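Local coordinates for OBG-type G domain-containing protein (Pyrococcus horikoshii, PDB 2E87) that probably binds and hydrolyses GTP as an Obg-type GTPase of the NOG1 family, binds GDP, and has an unknown cellular role, at residues L264-H275 / R300-L310. Sequence-based numbering, arbitrary orientation.
Sequences LEEQIHLFEEVH and RLEKFVKEKGL
The helices of 264-275 and 300-307 run nearly parallel, their axes 11.7 Å apart at closest approach and crossing at -18°, with Ile268 and Phe304 meeting between them. The Phe304 ring reaches across because its CG stands anti to the backbone N (chi1 166°). Ile268 lies over one face of this ring: CG1 sits 4.0 Å from the Phe304 ring centroid in a CH-pi contact, and Ile268 CG2 comes to 3.3 Å from Phe304 CZ. The opposite face carries the methylene CG of Lys308, while Phe271 CD2 arrives at the rim, 3.8 Å from Phe304 CE2, the ring planes at 85°. Such pairing of neighbouring helices recurs in the P-loop GTPase fold, where parallel strands alternate with helices; here both helices cover the same side of the sheet, Ile268 and Leu301 each packing on Phe254 of strand 249-254. Replacing Phe304 by an alanine would probably open a gap between Ile268 and Lys308 CG, costing Ile268 its CH-pi face and Phe271 one ring contact. On the outer side, Glu272 OE2 lies at the ring's edge and accepts a weak hydrogen bond from Lys308 NZ (3.3 Å), part of a salt bridge. At the start of helix 264-277, Leu264 CD1 meets Leu301 CG at 3.4 Å, and the Arg300 guanidinium lays one face over Ile268 CD1. Beyond the Schellman motif at Gly309, Leu310 CD1 touches Phe271 CZ (3.8 Å).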
ATOM      1  N   LEU A 264      22.358 -29.153   0.992  1.00 36.05           N
ATOM      2  CA  LEU A 264      21.003 -29.606   1.260  1.00 40.51           C
ATOM      3  C   LEU A 264      20.553 -29.294   2.685  1.00 43.48           C
ATOM      4  O   LEU A 264      19.408 -28.914   2.887  1.00 51.33           O
ATOM      5  CB  LEU A 264      20.898 -31.105   1.006  1.00 45.16           C
ATOM      6  CG  LEU A 264      19.553 -31.747   1.320  1.00 54.97           C
ATOM      7  CD1 LEU A 264      18.487 -31.220   0.379  1.00 59.52           C
ATOM      8  CD2 LEU A 264      19.681 -33.244   1.184  1.00 56.49           C
ATOM      9  N   GLU A 265      21.441 -29.445   3.672  1.00 43.30           N
ATOM     10  CA  GLU A 265      21.083 -29.169   5.069  1.00 38.03           C
ATOM     11  C   GLU A 265      20.683 -27.700   5.279  1.00 40.25           C
ATOM     12  O   GLU A 265      19.765 -27.410   6.035  1.00 35.00           O
ATOM     13  CB  GLU A 265      22.237 -29.503   6.024  1.00 41.95           C
ATOM     14  CG  GLU A 265      22.918 -30.856   5.798  1.00 49.50           C
ATOM     15  CD  GLU A 265      24.028 -30.802   4.739  1.00 59.23           C
ATOM     16  OE1 GLU A 265      25.027 -30.026   4.908  1.00 52.83           O
ATOM     17  OE2 GLU A 265      23.896 -31.549   3.741  1.00 47.36           O
ATOM     18  N   GLU A 266      21.388 -26.777   4.628  1.00 38.91           N
ATOM     19  CA  GLU A 266      21.067 -25.358   4.752  1.00 36.17           C
ATOM     20  C   GLU A 266      19.711 -25.043   4.093  1.00 39.36           C
ATOM     21  O   GLU A 266      18.956 -24.200   4.574  1.00 39.80           O
ATOM     22  CB  GLU A 266      22.167 -24.505   4.123  1.00 34.44           C
ATOM     23  CG  GLU A 266      23.497 -24.504   4.882  1.00 31.89           C
ATOM     24  CD  GLU A 266      24.510 -23.543   4.290  1.00 36.04           C
ATOM     25  OE1 GLU A 266      24.118 -22.702   3.448  1.00 46.74           O
ATOM     26  OE2 GLU A 266      25.696 -23.611   4.664  1.00 33.72           O
ATOM     27  N   GLN A 267      19.401 -25.725   2.999  1.00 38.25           N
ATOM     28  CA  GLN A 267      18.133 -25.506   2.328  1.00 39.72           C
ATOM     29  C   GLN A 267      17.039 -26.011   3.249  1.00 39.39           C
ATOM     30  O   GLN A 267      15.977 -25.410   3.335  1.00 37.88           O
ATOM     31  CB  GLN A 267      18.071 -26.256   0.994  1.00 34.84           C
ATOM     32  CG  GLN A 267      18.975 -25.705  -0.086  1.00 35.98           C
ATOM     33  CD  GLN A 267      18.935 -26.555  -1.353  1.00 44.64           C
ATOM     34  OE1 GLN A 267      17.865 -26.814  -1.904  1.00 41.85           O
ATOM     35  NE2 GLN A 267      20.105 -26.993  -1.817  1.00 39.25           N
ATOM     36  N   ILE A 268      17.284 -27.119   3.939  1.00 41.35           N
ATOM     37  CA  ILE A 268      16.268 -27.637   4.859  1.00 40.92           C
ATOM     38  C   ILE A 268      16.054 -26.659   6.027  1.00 39.47           C
ATOM     39  O   ILE A 268      14.928 -26.430   6.458  1.00 38.55           O
ATOM     40  CB  ILE A 268      16.647 -29.038   5.417  1.00 35.71           C
ATOM     41  CG1 ILE A 268      16.363 -30.112   4.370  1.00 38.17           C
ATOM     42  CG2 ILE A 268      15.847 -29.353   6.665  1.00 37.56           C
ATOM     43  CD1 ILE A 268      16.924 -31.485   4.755  1.00 42.00           C
ATOM     44  N   HIS A 269      17.122 -26.066   6.538  1.00 37.49           N
ATOM     45  CA  HIS A 269      16.932 -25.139   7.644  1.00 41.98           C
ATOM     46  C   HIS A 269      16.037 -24.004   7.205  1.00 42.45           C
ATOM     47  O   HIS A 269      15.120 -23.617   7.928  1.00 44.18           O
ATOM     48  CB  HIS A 269      18.267 -24.592   8.137  1.00 40.96           C
ATOM     49  CG  HIS A 269      19.092 -25.604   8.863  1.00 51.47           C
ATOM     50  ND1 HIS A 269      20.434 -25.422   9.124  1.00 53.75           N
ATOM     51  CD2 HIS A 269      18.762 -26.805   9.395  1.00 49.67           C
ATOM     52  CE1 HIS A 269      20.894 -26.469   9.786  1.00 58.01           C
ATOM     53  NE2 HIS A 269      19.900 -27.322   9.963  1.00 57.30           N
ATOM     54  N   LEU A 270      16.292 -23.483   6.010  1.00 39.69           N
ATOM     55  CA  LEU A 270      15.505 -22.377   5.495  1.00 43.20           C
ATOM     56  C   LEU A 270      14.063 -22.805   5.310  1.00 43.07           C
ATOM     57  O   LEU A 270      13.145 -22.075   5.680  1.00 41.02           O
ATOM     58  CB  LEU A 270      16.065 -21.870   4.163  1.00 46.97           C
ATOM     59  CG  LEU A 270      15.411 -20.568   3.692  1.00 49.20           C
ATOM     60  CD1 LEU A 270      15.679 -19.468   4.708  1.00 44.38           C
ATOM     61  CD2 LEU A 270      15.958 -20.179   2.330  1.00 44.61           C
ATOM     62  N   PHE A 271      13.859 -23.987   4.740  1.00 40.45           N
ATOM     63  CA  PHE A 271      12.503 -24.462   4.540  1.00 41.09           C
ATOM     64  C   PHE A 271      11.741 -24.475   5.870  1.00 42.64           C
ATOM     65  O   PHE A 271      10.590 -24.050   5.943  1.00 42.72           O
ATOM     66  CB  PHE A 271      12.506 -25.871   3.958  1.00 39.90           C
ATOM     67  CG  PHE A 271      11.201 -26.575   4.116  1.00 39.41           C
ATOM     68  CD1 PHE A 271      10.144 -26.311   3.256  1.00 36.86           C
ATOM     69  CD2 PHE A 271      10.995 -27.438   5.181  1.00 39.70           C
ATOM     70  CE1 PHE A 271       8.895 -26.896   3.460  1.00 34.98           C
ATOM     71  CE2 PHE A 271       9.744 -28.029   5.394  1.00 41.58           C
ATOM     72  CZ  PHE A 271       8.696 -27.753   4.529  1.00 38.24           C
ATOM     73  N   GLU A 272      12.387 -24.964   6.921  1.00 40.60           N
ATOM     74  CA  GLU A 272      11.743 -25.050   8.227  1.00 45.60           C
ATOM     75  C   GLU A 272      11.420 -23.671   8.811  1.00 47.05           C
ATOM     76  O   GLU A 272      10.378 -23.476   9.429  1.00 47.45           O
ATOM     77  CB  GLU A 272      12.613 -25.858   9.193  1.00 42.55           C
ATOM     78  CG  GLU A 272      12.998 -27.212   8.630  1.00 52.37           C
ATOM     79  CD  GLU A 272      13.837 -28.046   9.580  1.00 56.55           C
ATOM     80  OE1 GLU A 272      14.884 -27.545  10.064  1.00 51.65           O
ATOM     81  OE2 GLU A 272      13.444 -29.213   9.825  1.00 58.51           O
ATOM     82  N   GLU A 273      12.316 -22.716   8.616  1.00 45.47           N
ATOM     83  CA  GLU A 273      12.077 -21.373   9.105  1.00 44.52           C
ATOM     84  C   GLU A 273      10.923 -20.730   8.321  1.00 43.78           C
ATOM     85  O   GLU A 273      10.084 -20.048   8.895  1.00 47.58           O
ATOM     86  CB  GLU A 273      13.334 -20.527   8.954  1.00 42.63           C
ATOM     87  CG  GLU A 273      13.339 -19.332   9.870  1.00 58.55           C
ATOM     88  CD  GLU A 273      14.297 -18.269   9.416  1.00 62.81           C
ATOM     89  OE1 GLU A 273      13.979 -17.585   8.426  1.00 73.47           O
ATOM     90  OE2 GLU A 273      15.369 -18.120  10.036  1.00 73.22           O
ATOM     91  N   VAL A 274      10.873 -20.955   7.012  1.00 41.80           N
ATOM     92  CA  VAL A 274       9.811 -20.384   6.188  1.00 38.66           C
ATOM     93  C   VAL A 274       8.485 -21.101   6.413  1.00 44.39           C
ATOM     94  O   VAL A 274       7.423 -20.471   6.451  1.00 47.94           O
ATOM     95  CB  VAL A 274      10.193 -20.438   4.681  1.00 39.59           C
ATOM     96  CG1 VAL A 274       9.012 -20.051   3.803  1.00 36.06           C
ATOM     97  CG2 VAL A 274      11.349 -19.491   4.416  1.00 33.17           C
ATOM     98  N   HIS A 275       8.550 -22.420   6.565  1.00 42.05           N
ATOM     99  CA  HIS A 275       7.361 -23.245   6.783  1.00 45.13           C
ATOM    100  C   HIS A 275       6.676 -22.870   8.090  1.00 48.44           C
ATOM    101  O   HIS A 275       5.445 -23.006   8.237  1.00 46.48           O
ATOM    102  CB  HIS A 275       7.744 -24.727   6.847  1.00 46.11           C
ATOM    103  CG  HIS A 275       6.570 -25.653   6.827  1.00 45.02           C
ATOM    104  ND1 HIS A 275       6.472 -26.751   7.653  1.00 51.10           N
ATOM    105  CD2 HIS A 275       5.450 -25.652   6.067  1.00 49.62           C
ATOM    106  CE1 HIS A 275       5.342 -27.387   7.403  1.00 47.54           C
ATOM    107  NE2 HIS A 275       4.703 -26.740   6.445  1.00 47.45           N
ATOM    108  N   ARG A 300      17.337 -38.381   0.442  1.00 87.52           N
ATOM    109  CA  ARG A 300      17.295 -37.707   1.730  1.00 84.45           C
ATOM    110  C   ARG A 300      16.188 -36.665   1.725  1.00 82.24           C
ATOM    111  O   ARG A 300      15.446 -36.530   2.699  1.00 79.64           O
ATOM    112  CB  ARG A 300      18.632 -37.023   2.030  1.00 85.26           C
ATOM    113  CG  ARG A 300      18.579 -36.118   3.258  1.00 86.89           C
ATOM    114  CD  ARG A 300      18.184 -36.894   4.516  1.00 85.59           C
ATOM    115  NE  ARG A 300      17.649 -36.033   5.570  1.00 84.31           N
ATOM    116  CZ  ARG A 300      18.274 -34.975   6.076  1.00 83.62           C
ATOM    117  NH1 ARG A 300      19.472 -34.629   5.624  1.00 81.09           N
ATOM    118  NH2 ARG A 300      17.700 -34.262   7.041  1.00 81.59           N
ATOM    119  N   LEU A 301      16.077 -35.932   0.623  1.00 80.30           N
ATOM    120  CA  LEU A 301      15.055 -34.902   0.511  1.00 77.46           C
ATOM    121  C   LEU A 301      13.648 -35.475   0.595  1.00 78.26           C
ATOM    122  O   LEU A 301      12.880 -35.096   1.478  1.00 77.91           O
ATOM    123  CB  LEU A 301      15.220 -34.114  -0.786  1.00 71.93           C
ATOM    124  CG  LEU A 301      15.565 -32.646  -0.540  1.00 70.47           C
ATOM    125  CD1 LEU A 301      15.639 -31.904  -1.855  1.00 69.84           C
ATOM    126  CD2 LEU A 301      14.511 -32.022   0.355  1.00 67.22           C
ATOM    127  N   GLU A 302      13.302 -36.383  -0.315  1.00 79.21           N
ATOM    128  CA  GLU A 302      11.970 -36.978  -0.287  1.00 79.94           C
ATOM    129  C   GLU A 302      11.673 -37.523   1.103  1.00 81.10           C
ATOM    130  O   GLU A 302      10.582 -37.324   1.634  1.00 85.15           O
ATOM    131  CB  GLU A 302      11.847 -38.102  -1.315  1.00 77.82           C
ATOM    132  CG  GLU A 302      11.968 -37.636  -2.747  1.00 81.55           C
ATOM    133  CD  GLU A 302      11.096 -38.441  -3.691  1.00 84.37           C
ATOM    134  OE1 GLU A 302       9.862 -38.437  -3.497  1.00 82.97           O
ATOM    135  OE2 GLU A 302      11.639 -39.073  -4.623  1.00 85.54           O
ATOM    136  N   LYS A 303      12.654 -38.198   1.691  1.00 80.05           N
ATOM    137  CA  LYS A 303      12.497 -38.767   3.021  1.00 78.56           C
ATOM    138  C   LYS A 303      12.086 -37.642   3.953  1.00 76.51           C
ATOM    139  O   LYS A 303      10.986 -37.646   4.496  1.00 75.90           O
ATOM    140  CB  LYS A 303      13.817 -39.389   3.478  1.00 81.69           C
ATOM    141  CG  LYS A 303      13.693 -40.430   4.587  1.00 87.36           C
ATOM    142  CD  LYS A 303      14.998 -41.221   4.728  1.00 91.56           C
ATOM    143  CE  LYS A 303      14.839 -42.456   5.617  1.00 93.24           C
ATOM    144  NZ  LYS A 303      16.047 -43.344   5.580  1.00 89.14           N
ATOM    145  N   PHE A 304      12.978 -36.671   4.119  1.00 74.67           N
ATOM    146  CA  PHE A 304      12.730 -35.511   4.973  1.00 72.57           C
ATOM    147  C   PHE A 304      11.366 -34.877   4.718  1.00 72.46           C
ATOM    148  O   PHE A 304      10.608 -34.608   5.653  1.00 71.47           O
ATOM    149  CB  PHE A 304      13.807 -34.452   4.737  1.00 69.00           C
ATOM    150  CG  PHE A 304      13.466 -33.107   5.305  1.00 67.08           C
ATOM    151  CD1 PHE A 304      13.539 -32.874   6.669  1.00 70.74           C
ATOM    152  CD2 PHE A 304      13.053 -32.077   4.477  1.00 67.32           C
ATOM    153  CE1 PHE A 304      13.205 -31.631   7.199  1.00 72.13           C
ATOM    154  CE2 PHE A 304      12.717 -30.833   4.996  1.00 68.39           C
ATOM    155  CZ  PHE A 304      12.793 -30.610   6.360  1.00 71.75           C
ATOM    156  N   VAL A 305      11.068 -34.627   3.446  1.00 70.97           N
ATOM    157  CA  VAL A 305       9.807 -34.003   3.067  1.00 69.39           C
ATOM    158  C   VAL A 305       8.595 -34.799   3.504  1.00 70.03           C
ATOM    159  O   VAL A 305       7.725 -34.282   4.200  1.00 70.55           O
ATOM    160  CB  VAL A 305       9.718 -33.788   1.546  1.00 67.11           C
ATOM    161  CG1 VAL A 305       8.333 -33.281   1.177  1.00 65.30           C
ATOM    162  CG2 VAL A 305      10.771 -32.796   1.104  1.00 61.52           C
ATOM    163  N   LYS A 306       8.531 -36.058   3.090  1.00 72.21           N
ATOM    164  CA  LYS A 306       7.398 -36.888   3.456  1.00 75.34           C
ATOM    165  C   LYS A 306       7.242 -36.975   4.970  1.00 75.79           C
ATOM    166  O   LYS A 306       6.134 -37.139   5.471  1.00 76.10           O
ATOM    167  CB  LYS A 306       7.534 -38.271   2.811  1.00 73.71           C
ATOM    168  CG  LYS A 306       7.350 -38.201   1.298  1.00 73.08           C
ATOM    169  CD  LYS A 306       7.665 -39.497   0.578  1.00 75.82           C
ATOM    170  CE  LYS A 306       7.460 -39.329  -0.928  1.00 75.99           C
ATOM    171  NZ  LYS A 306       7.862 -40.521  -1.727  1.00 76.83           N
ATOM    172  N   GLU A 307       8.345 -36.830   5.694  1.00 75.83           N
ATOM    173  CA  GLU A 307       8.297 -36.876   7.148  1.00 80.38           C
ATOM    174  C   GLU A 307       7.600 -35.652   7.727  1.00 80.00           C
ATOM    175  O   GLU A 307       7.175 -35.666   8.882  1.00 82.07           O
ATOM    176  CB  GLU A 307       9.706 -36.977   7.732  1.00 85.27           C
ATOM    177  CG  GLU A 307      10.401 -38.287   7.428  1.00 94.34           C
ATOM    178  CD  GLU A 307      11.742 -38.399   8.121  1.00 99.89           C
ATOM    179  OE1 GLU A 307      11.768 -38.287   9.366  1.00101.94           O
ATOM    180  OE2 GLU A 307      12.764 -38.598   7.423  1.00102.12           O
ATOM    181  N   LYS A 308       7.490 -34.588   6.935  1.00 75.96           N
ATOM    182  CA  LYS A 308       6.822 -33.372   7.392  1.00 75.39           C
ATOM    183  C   LYS A 308       5.361 -33.410   6.958  1.00 72.81           C
ATOM    184  O   LYS A 308       4.611 -32.459   7.176  1.00 74.14           O
ATOM    185  CB  LYS A 308       7.492 -32.124   6.804  1.00 75.72           C
ATOM    186  CG  LYS A 308       8.925 -31.890   7.253  1.00 76.96           C
ATOM    187  CD  LYS A 308       8.997 -31.360   8.667  1.00 76.04           C
ATOM    188  CE  LYS A 308      10.436 -31.108   9.062  1.00 79.33           C
ATOM    189  NZ  LYS A 308      10.543 -30.581  10.446  1.00 84.91           N
ATOM    190  N   GLY A 309       4.966 -34.514   6.337  1.00 71.17           N
ATOM    191  CA  GLY A 309       3.592 -34.663   5.886  1.00 71.40           C
ATOM    192  C   GLY A 309       3.311 -34.062   4.521  1.00 70.54           C
ATOM    193  O   GLY A 309       2.160 -33.795   4.176  1.00 72.02           O
ATOM    194  N   LEU A 310       4.361 -33.856   3.733  1.00 66.52           N
ATOM    195  CA  LEU A 310       4.205 -33.275   2.414  1.00 63.51           C
ATOM    196  C   LEU A 310       4.627 -34.240   1.319  1.00 65.35           C
ATOM    197  O   LEU A 310       5.624 -34.946   1.448  1.00 66.22           O
ATOM    198  CB  LEU A 310       5.027 -31.994   2.320  1.00 59.83           C
ATOM    199  CG  LEU A 310       4.586 -30.892   3.280  1.00 58.06           C
ATOM    200  CD1 LEU A 310       5.708 -29.887   3.473  1.00 55.47           C
ATOM    201  CD2 LEU A 310       3.325 -30.238   2.738  1.00 54.02           C
TER